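Local coordinates for uncharacterized protein (Ruminococcus gnavus, PDB 4QAN) that is of unknown function but binds metal ions and has a cystatin-like fold that marks it as a divergent member of the NTF2-like superfamily, at residues T338-C343 / W349-L354; S36-N41 / E104-I109; K63-L68 / E288-L293. All coordinates share one frame; numbering follows the deposited sequence. Where two conformers were deposited one is given.

Contact 1 of 3, residues T338-C343 / W349-L354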
loop_
_atom_site.group_PDB
_atom_site.type_symbol
_atom_site.label_atom_id
_atom_site.label_comp_id
_atom_site.label_asym_id
_atom_site.label_seq_id
_atom_site.Cartn_x
_atom_site.Cartn_y
_atom_site.Cartn_z
ATOM N N THR A 338 18.156 13.630 -5.727
ATOM C CA THR A 338 16.706 13.606 -5.815
ATOM C C THR A 338 16.123 14.968 -5.509
ATOM O O THR A 338 16.819 15.841 -5.018
ATOM C CB THR A 338 16.102 12.637 -4.802
ATOM O OG1 THR A 338 16.197 13.209 -3.480
ATOM C CG2 THR A 338 16.811 11.292 -4.883
ATOM N N GLY A 339 14.829 15.108 -5.768
ATOM C CA GLY A 339 14.093 16.333 -5.521
ATOM C C GLY A 339 13.008 16.199 -4.475
ATOM O O GLY A 339 12.365 15.154 -4.358
ATOM N N TYR A 340 12.815 17.272 -3.715
ATOM C CA TYR A 340 11.760 17.365 -2.709
ATOM C C TYR A 340 10.963 18.632 -2.914
ATOM O O TYR A 340 11.481 19.636 -3.398
ATOM C CB TYR A 340 12.349 17.421 -1.301
ATOM C CG TYR A 340 13.033 16.167 -0.839
ATOM C CD1 TYR A 340 14.357 15.912 -1.179
ATOM C CD2 TYR A 340 12.367 15.254 -0.048
ATOM C CE1 TYR A 340 14.994 14.771 -0.749
ATOM C CE2 TYR A 340 12.987 14.110 0.383
ATOM C CZ TYR A 340 14.310 13.879 0.040
ATOM O OH TYR A 340 14.916 12.738 0.472
ATOM N N THR A 341 9.687 18.571 -2.559
ATOM C CA THR A 341 8.854 19.765 -2.471
ATOM C C THR A 341 8.367 19.732 -1.040
ATOM O O THR A 341 7.806 18.724 -0.605
ATOM C CB THR A 341 7.669 19.756 -3.465
ATOM O OG1 THR A 341 8.153 19.722 -4.809
ATOM C CG2 THR A 341 6.810 20.990 -3.293
ATOM N N LEU A 342 8.619 20.810 -0.301
ATOM C CA LEU A 342 8.300 20.878 1.127
ATOM C C LEU A 342 7.279 21.961 1.414
ATOM O O LEU A 342 7.273 23.006 0.735
ATOM C CB LEU A 342 9.569 21.157 1.919
ATOM C CG LEU A 342 10.621 20.060 1.706
ATOM C CD1 LEU A 342 11.994 20.679 1.531
ATOM C CD2 LEU A 342 10.593 19.072 2.860
ATOM N N CYS A 343 6.422 21.704 2.409
ATOM C CA CYS A 343 5.374 22.640 2.806
ATOM C C CYS A 343 5.443 22.972 4.302
ATOM O O CYS A 343 5.685 22.105 5.153
ATOM C CB CYS A 343 3.981 22.115 2.439
ATOM S SG CYS A 343 3.576 20.524 3.200
ATOM N N TRP A 349 8.070 22.329 9.016
ATOM C CA TRP A 349 8.068 21.842 7.646
ATOM C C TRP A 349 7.859 20.351 7.509
ATOM O O TRP A 349 8.347 19.565 8.322
ATOM C CB TRP A 349 9.372 22.214 6.957
ATOM C CG TRP A 349 9.532 23.648 6.882
ATOM C CD1 TRP A 349 9.965 24.466 7.873
ATOM C CD2 TRP A 349 9.235 24.483 5.765
ATOM N NE1 TRP A 349 9.970 25.759 7.445
ATOM C CE2 TRP A 349 9.523 25.803 6.152
ATOM C CE3 TRP A 349 8.757 24.243 4.469
ATOM C CZ2 TRP A 349 9.352 26.891 5.291
ATOM C CZ3 TRP A 349 8.589 25.310 3.614
ATOM C CH2 TRP A 349 8.887 26.625 4.026
ATOM N N GLN A 350 7.146 19.988 6.439
ATOM C CA GLN A 350 6.892 18.599 6.036
ATOM C C GLN A 350 7.222 18.390 4.577
ATOM O O GLN A 350 7.397 19.356 3.808
ATOM C CB GLN A 350 5.425 18.263 6.235
ATOM C CG GLN A 350 5.014 18.194 7.693
ATOM C CD GLN A 350 3.613 17.633 7.862
ATOM O OE1 GLN A 350 2.622 18.334 7.644
ATOM N NE2 GLN A 350 3.522 16.367 8.256
ATOM N N ILE A 351 7.287 17.125 4.186
ATOM C CA ILE A 351 7.507 16.772 2.794
ATOM C C ILE A 351 6.155 16.767 2.092
ATOM O O ILE A 351 5.246 16.090 2.530
ATOM C CB ILE A 351 8.205 15.424 2.644
ATOM C CG1 ILE A 351 9.619 15.485 3.230
ATOM C CG2 ILE A 351 8.273 15.007 1.175
ATOM C CD1 ILE A 351 10.295 14.116 3.384
ATOM N N GLN A 352 6.015 17.554 1.027
ATOM C CA GLN A 352 4.799 17.487 0.192
ATOM C C GLN A 352 4.920 16.391 -0.863
ATOM O O GLN A 352 4.011 15.583 -1.017
ATOM C CB GLN A 352 4.505 18.821 -0.458
ATOM C CG GLN A 352 3.279 18.820 -1.362
ATOM C CD GLN A 352 2.903 20.219 -1.801
ATOM O OE1 GLN A 352 3.035 20.564 -2.964
ATOM N NE2 GLN A 352 2.445 21.036 -0.863
ATOM N N SER A 353 6.068 16.314 -1.525
ATOM C CA SER A 353 6.343 15.232 -2.473
ATOM C C SER A 353 7.833 14.978 -2.657
ATOM O O SER A 353 8.672 15.804 -2.318
ATOM C CB SER A 353 5.694 15.516 -3.844
ATOM O OG SER A 353 6.422 16.512 -4.529
ATOM N N LEU A 354 8.138 13.810 -3.195
ATOM C CA LEU A 354 9.487 13.420 -3.517
ATOM C C LEU A 354 9.807 13.821 -4.966
ATOM O O LEU A 354 10.434 13.068 -5.711
ATOM C CB LEU A 354 9.664 11.912 -3.276
ATOM C CG LEU A 354 9.409 11.474 -1.826
ATOM C CD1 LEU A 354 9.515 9.958 -1.628
ATOM C CD2 LEU A 354 10.326 12.208 -0.854
HETATM O O HOH W 1 12.923 13.062 -7.036
#
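CD2 of Leu354 reaches CE2 of Tyr340 at 3.5 Å, and CD1 of Ile351 meets the same carbon at 4.0 Å, both methyls pressing obliquely on the CD2/CE2 side of the ring. With CG anti to its own carbonyl carbon (chi1 -67°), the ring lies alongside Leu354, and its hydroxyl bonds to Tyr329. Without the ring, as with an alanine at Tyr340, the two methyls would probably lose this shared surface, and Tyr329 this hydroxyl partner. Next along, CD2 of Leu342 lies against the CG1 branch of Ile351 at 3.7 Å, crossing it at a slant, and CB of Leu342 meets CE3 of Trp349. The segments form most of an antiparallel hairpin of strands 334-344 and 349-353, Leu354 just beyond it, within the C-terminal mixed sheet, consistent with the cystatin-like fold; helices 221-234 and 254-275 pack on the apolar side. A classic beta bulge interrupts the pairing: Thr341 O accepts from both Gln352 N (2.7 Å) and Ser353 N (3.1 Å), the former lying in the carbonyl plane. Gln352 runs beside Thr341, OE1 lying 3.8 Å from CG2 of Thr341, and its NE2 covers CB of Cys343. Beyond the bulge, Cys343 and Gln350 exchange two backbone hydrogen bonds.

Contact 2 of 3, residues S36-N41 / E104-I109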
loop_
_atom_site.group_PDB
_atom_site.type_symbol
_atom_site.label_atom_id
_atom_site.label_comp_id
_atom_site.label_asym_id
_atom_site.label_seq_id
_atom_site.Cartn_x
_atom_site.Cartn_y
_atom_site.Cartn_z
ATOM N N SER A 36 -21.382 -7.654 5.101
ATOM C CA SER A 36 -21.938 -6.745 6.109
ATOM C C SER A 36 -21.238 -5.384 6.113
ATOM O O SER A 36 -21.887 -4.337 6.158
ATOM C CB SER A 36 -21.812 -7.343 7.502
ATOM O OG SER A 36 -22.143 -6.362 8.459
ATOM N N ALA A 37 -19.910 -5.410 6.098
ATOM C CA ALA A 37 -19.133 -4.178 6.074
ATOM C C ALA A 37 -19.607 -3.297 4.932
ATOM O O ALA A 37 -19.894 -2.121 5.142
ATOM C CB ALA A 37 -17.652 -4.479 5.930
ATOM N N LEU A 38 -19.698 -3.884 3.736
ATOM C CA LEU A 38 -20.161 -3.172 2.545
ATOM C C LEU A 38 -21.583 -2.668 2.721
ATOM O O LEU A 38 -21.905 -1.559 2.317
ATOM C CB LEU A 38 -20.086 -4.069 1.310
ATOM C CG LEU A 38 -18.668 -4.388 0.828
ATOM C CD1 LEU A 38 -18.619 -5.702 0.073
ATOM C CD2 LEU A 38 -18.112 -3.267 -0.041
ATOM N N LYS A 39 -22.430 -3.488 3.323
ATOM C CA LYS A 39 -23.815 -3.098 3.571
ATOM C C LYS A 39 -23.882 -1.856 4.456
ATOM O O LYS A 39 -24.691 -0.961 4.209
ATOM C CB LYS A 39 -24.574 -4.247 4.236
ATOM C CG LYS A 39 -26.067 -4.019 4.400
ATOM C CD LYS A 39 -26.692 -5.182 5.157
ATOM C CE LYS A 39 -28.195 -5.048 5.262
ATOM N NZ LYS A 39 -28.821 -5.028 3.913
ATOM N N LYS A 40 -23.022 -1.813 5.478
ATOM C CA LYS A 40 -23.015 -0.729 6.459
ATOM C C LYS A 40 -22.071 0.388 6.056
ATOM O O LYS A 40 -21.793 1.277 6.857
ATOM C CB LYS A 40 -22.582 -1.251 7.828
ATOM C CG LYS A 40 -23.406 -2.398 8.360
ATOM C CD LYS A 40 -22.733 -3.002 9.579
ATOM C CE LYS A 40 -23.727 -3.721 10.466
ATOM N NZ LYS A 40 -24.005 -5.108 9.991
ATOM N N ASN A 41 -21.562 0.342 4.829
ATOM C CA ASN A 41 -20.579 1.314 4.362
ATOM C C ASN A 41 -19.514 1.615 5.446
ATOM O O ASN A 41 -19.165 2.766 5.689
ATOM C CB ASN A 41 -21.296 2.590 3.898
ATOM C CG ASN A 41 -20.367 3.568 3.182
ATOM O OD1 ASN A 41 -19.322 3.195 2.631
ATOM N ND2 ASN A 41 -20.744 4.837 3.195
ATOM N N GLU A 104 -14.972 0.985 -5.245
ATOM C CA GLU A 104 -15.472 0.540 -6.545
ATOM C C GLU A 104 -16.776 -0.274 -6.423
ATOM O O GLU A 104 -17.773 0.054 -7.082
ATOM C CB GLU A 104 -14.407 -0.261 -7.280
ATOM C CG GLU A 104 -14.820 -0.692 -8.673
ATOM C CD GLU A 104 -13.718 -1.401 -9.434
ATOM O OE1 GLU A 104 -12.542 -1.341 -9.008
ATOM O OE2 GLU A 104 -14.036 -2.014 -10.473
ATOM N N LEU A 105 -16.782 -1.313 -5.586
ATOM C CA LEU A 105 -17.998 -2.124 -5.393
ATOM C C LEU A 105 -19.140 -1.300 -4.820
ATOM O O LEU A 105 -20.299 -1.540 -5.144
ATOM C CB LEU A 105 -17.753 -3.313 -4.458
ATOM C CG LEU A 105 -17.269 -4.635 -5.051
ATOM C CD1 LEU A 105 -15.850 -4.521 -5.601
ATOM C CD2 LEU A 105 -17.338 -5.721 -3.988
ATOM N N SER A 106 -18.815 -0.359 -3.940
ATOM C CA SER A 106 -19.818 0.534 -3.355
ATOM C C SER A 106 -20.410 1.457 -4.417
ATOM O O SER A 106 -21.548 1.879 -4.293
ATOM C CB SER A 106 -19.217 1.367 -2.219
ATOM O OG SER A 106 -18.968 0.567 -1.070
ATOM N N THR A 107 -19.633 1.762 -5.452
ATOM C CA THR A 107 -20.104 2.568 -6.572
ATOM C C THR A 107 -20.868 1.700 -7.563
ATOM O O THR A 107 -21.966 2.048 -7.970
ATOM C CB THR A 107 -18.925 3.250 -7.299
ATOM O OG1 THR A 107 -18.416 4.302 -6.481
ATOM C CG2 THR A 107 -19.350 3.841 -8.646
ATOM N N GLU A 108 -20.281 0.572 -7.947
ATOM C CA GLU A 108 -20.822 -0.252 -9.040
ATOM C C GLU A 108 -22.050 -1.085 -8.669
ATOM O O GLU A 108 -22.636 -1.729 -9.533
ATOM C CB GLU A 108 -19.731 -1.166 -9.607
ATOM C CG GLU A 108 -18.637 -0.413 -10.340
ATOM C CD GLU A 108 -19.166 0.404 -11.501
ATOM O OE1 GLU A 108 -19.937 -0.145 -12.317
ATOM O OE2 GLU A 108 -18.810 1.597 -11.603
ATOM N N ILE A 109 -22.417 -1.089 -7.393
ATOM C CA ILE A 109 -23.646 -1.715 -6.931
ATOM C C ILE A 109 -24.511 -0.626 -6.315
ATOM O O ILE A 109 -24.268 -0.208 -5.179
ATOM C CB ILE A 109 -23.385 -2.792 -5.874
ATOM C CG1 ILE A 109 -22.391 -3.820 -6.408
ATOM C CG2 ILE A 109 -24.694 -3.458 -5.467
ATOM C CD1 ILE A 109 -21.845 -4.755 -5.348
#
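Leu38 meets Leu105 and Ser106 in a small, buried helix-helix contact, where the C-terminal ends of helices 27-39 and 87-108 come together beside the N-terminal antiparallel sheet. The two segments bury 134 Å² in all, and no hydrogen bond passes between them. Leu38 serves both partners with its two methyl branches. CD1 approaches CD2 of Leu105 at 4.3 Å, and CD2 lies 4.1 Å from OG of Ser106. With CG of Leu38 anti to its own carbonyl carbon (chi1 -70°), the fork extends towards the second helix and straddles the neighbouring positions 105 and 106. Phe102, one turn back on helix 87-108, and Ile112 in the loop beyond it also touch Leu38. Leu105 in turn packs on Phe159 of strand 153-164, so the leucine pair continues the apolar layer between helix and sheet. Both helices finish close to the contact. The first ends in a Schellman motif, with Asn41 at positive phi as the C-prime residue and its N bonded to Leu38 O at 3.2 Å. The hydroxyl of Ser106 is bonded back to Phe102 O within its own helix, which satisfies the polar atom beside the leucine methyl. Attraction across the pair therefore comes from van der Waals contact, with no directional bond between the segments to fix the angle between the helices.

Contact 3 of 3, residues K63-L68 / E288-L293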
loop_
_atom_site.group_PDB
_atom_site.type_symbol
_atom_site.label_atom_id
_atom_site.label_comp_id
_atom_site.label_asym_id
_atom_site.label_seq_id
_atom_site.Cartn_x
_atom_site.Cartn_y
_atom_site.Cartn_z
ATOM N N LYS A 63 6.414 -16.629 -7.457
ATOM C CA LYS A 63 5.170 -17.181 -8.002
ATOM C C LYS A 63 4.187 -16.094 -8.423
ATOM O O LYS A 63 3.591 -16.168 -9.493
ATOM C CB LYS A 63 4.506 -18.127 -6.994
ATOM C CG LYS A 63 5.317 -19.377 -6.680
ATOM C CD LYS A 63 5.408 -20.329 -7.865
ATOM C CE LYS A 63 6.669 -21.185 -7.804
ATOM N NZ LYS A 63 7.049 -21.742 -9.133
ATOM N N THR A 64 4.029 -15.084 -7.578
ATOM C CA THR A 64 3.133 -13.974 -7.864
ATOM C C THR A 64 3.565 -13.241 -9.134
ATOM O O THR A 64 2.727 -12.872 -9.960
ATOM C CB THR A 64 3.054 -13.009 -6.671
ATOM O OG1 THR A 64 2.532 -13.702 -5.532
ATOM C CG2 THR A 64 2.161 -11.851 -6.972
ATOM N N ALA A 65 4.866 -13.064 -9.313
ATOM C CA ALA A 65 5.371 -12.386 -10.510
ATOM C C ALA A 65 5.078 -13.195 -11.781
ATOM O O ALA A 65 4.779 -12.630 -12.835
ATOM C CB ALA A 65 6.862 -12.118 -10.382
ATOM N N GLU A 66 5.166 -14.515 -11.674
ATOM C CA GLU A 66 4.853 -15.394 -12.796
ATOM C C GLU A 66 3.366 -15.304 -13.194
ATOM O O GLU A 66 3.031 -15.325 -14.373
ATOM C CB GLU A 66 5.288 -16.829 -12.478
ATOM C CG GLU A 66 6.810 -16.961 -12.411
ATOM C CD GLU A 66 7.304 -18.343 -12.009
ATOM O OE1 GLU A 66 6.614 -19.035 -11.233
ATOM O OE2 GLU A 66 8.400 -18.732 -12.463
ATOM N N GLU A 67 2.491 -15.165 -12.206
ATOM C CA GLU A 67 1.068 -14.952 -12.443
ATOM C C GLU A 67 0.723 -13.564 -13.042
ATOM O O GLU A 67 -0.297 -13.427 -13.726
ATOM C CB GLU A 67 0.307 -15.181 -11.126
ATOM C CG GLU A 67 -1.150 -14.726 -11.093
ATOM C CD GLU A 67 -2.080 -15.527 -12.002
ATOM O OE1 GLU A 67 -1.664 -16.587 -12.533
ATOM O OE2 GLU A 67 -3.251 -15.097 -12.157
ATOM N N LEU A 68 1.555 -12.549 -12.805
ATOM C CA LEU A 68 1.262 -11.187 -13.274
ATOM C C LEU A 68 2.389 -10.586 -14.120
ATOM O O LEU A 68 2.929 -9.529 -13.783
ATOM C CB LEU A 68 0.991 -10.279 -12.073
ATOM C CG LEU A 68 0.042 -10.809 -10.998
ATOM C CD1 LEU A 68 0.081 -9.914 -9.771
ATOM C CD2 LEU A 68 -1.375 -10.920 -11.534
ATOM N N GLU A 288 14.892 -18.289 -11.969
ATOM C CA GLU A 288 16.225 -17.925 -11.513
ATOM C C GLU A 288 16.414 -16.412 -11.571
ATOM O O GLU A 288 16.884 -15.804 -10.615
ATOM C CB GLU A 288 17.280 -18.613 -12.377
ATOM C CG GLU A 288 18.695 -18.517 -11.836
ATOM C CD GLU A 288 19.687 -18.159 -12.922
ATOM O OE1 GLU A 288 19.712 -16.969 -13.311
ATOM O OE2 GLU A 288 20.426 -19.060 -13.388
ATOM N N GLN A 289 16.040 -15.808 -12.696
ATOM C CA GLN A 289 16.225 -14.362 -12.893
ATOM C C GLN A 289 15.347 -13.549 -11.959
ATOM O O GLN A 289 15.734 -12.463 -11.527
ATOM C CB GLN A 289 15.896 -13.950 -14.324
ATOM C CG GLN A 289 16.745 -14.594 -15.390
ATOM C CD GLN A 289 16.073 -14.517 -16.739
ATOM O OE1 GLN A 289 15.520 -15.502 -17.222
ATOM N NE2 GLN A 289 16.083 -13.336 -17.340
ATOM N N LEU A 290 14.156 -14.074 -11.680
ATOM C CA LEU A 290 13.274 -13.485 -10.684
ATOM C C LEU A 290 13.915 -13.533 -9.298
ATOM O O LEU A 290 13.844 -12.565 -8.541
ATOM C CB LEU A 290 11.910 -14.172 -10.680
ATOM C CG LEU A 290 11.025 -13.884 -11.902
ATOM C CD1 LEU A 290 9.777 -14.746 -11.850
ATOM C CD2 LEU A 290 10.644 -12.413 -11.989
ATOM N N ASN A 291 14.565 -14.646 -8.977
ATOM C CA ASN A 291 15.308 -14.732 -7.723
ATOM C C ASN A 291 16.443 -13.716 -7.646
ATOM O O ASN A 291 16.634 -13.096 -6.602
ATOM C CB ASN A 291 15.813 -16.159 -7.471
ATOM C CG ASN A 291 14.806 -16.999 -6.711
ATOM O OD1 ASN A 291 14.194 -16.536 -5.738
ATOM N ND2 ASN A 291 14.622 -18.232 -7.146
ATOM N N LYS A 292 17.171 -13.509 -8.738
ATOM C CA LYS A 292 18.203 -12.464 -8.742
ATOM C C LYS A 292 17.584 -11.100 -8.436
ATOM O O LYS A 292 18.125 -10.330 -7.635
ATOM C CB LYS A 292 18.977 -12.415 -10.065
ATOM C CG LYS A 292 20.186 -13.353 -10.122
ATOM C CD LYS A 292 19.762 -14.823 -10.151
ATOM C CE LYS A 292 20.929 -15.797 -10.069
ATOM N NZ LYS A 292 21.737 -15.817 -11.317
ATOM N N LEU A 293 16.442 -10.804 -9.059
ATOM C CA LEU A 293 15.790 -9.509 -8.859
ATOM C C LEU A 293 15.340 -9.382 -7.405
ATOM O O LEU A 293 15.506 -8.344 -6.791
ATOM C CB LEU A 293 14.620 -9.334 -9.833
ATOM C CG LEU A 293 13.693 -8.142 -9.584
ATOM C CD1 LEU A 293 14.475 -6.846 -9.658
ATOM C CD2 LEU A 293 12.522 -8.132 -10.563
#
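Leu290 spreads its two methyls over Ala65 and the neighbouring Glu66, CD2 standing 4.1 Å from CB of Ala65. Helix 287-296 here meets helix 61-67 in a sparse helix-helix contact between parts of the chain more than 200 residues apart, linking the N-terminal helical region to a helix that precedes the C-terminal mixed sheet of this protein, whose fold is described as cystatin-like. CD1 of Leu290 also comes within 4.2 Å of the Ala65 methyl, so the small residue sits against both ends of the leucine fork. The short alanine side chain lets that fork come up to helix 61-67, and Val62, one turn earlier, touches Leu290 too. Leu282, in the loop ahead of helix 287-296, packs on Ala65 as well. At the margin the chemistry turns polar, though no hydrogen bond or salt bridge joins the two segments. The carboxylate of Glu66 instead forms a weak salt bridge to Lys63 within its own helix, NZ lying 3.5 Å from OE1 of Glu66. Because Glu66 is extended beyond CG (chi2 176°), its charged end lies farther along than the methylene that touches the leucine. That methylene crosses Leu290 at a slant, with Glu66 CG and Leu290 CD1 3.7 Å apart.

How the contacts relate
All three contacts are largely buried, yet they differ in extent and in kind. Contact 1 buries 602 Å², several times more than either helix pair, and combines backbone hydrogen bonding with apolar packing inside one hairpin. Contacts 2 and 3 are small and lack hydrogen bonds between their segments, each centring on a leucine; contact 2 sets a serine beside it, contact 3 the aliphatic part of a glutamate. Contact 1 is local in sequence, whereas contact 3 bridges distant regions. No element is shared, although helices 61-67 and 87-108 are successive and contacts 2 and 3 interleave along the chain. The centres of the three contacts lie about 33 to 35 Å from one another.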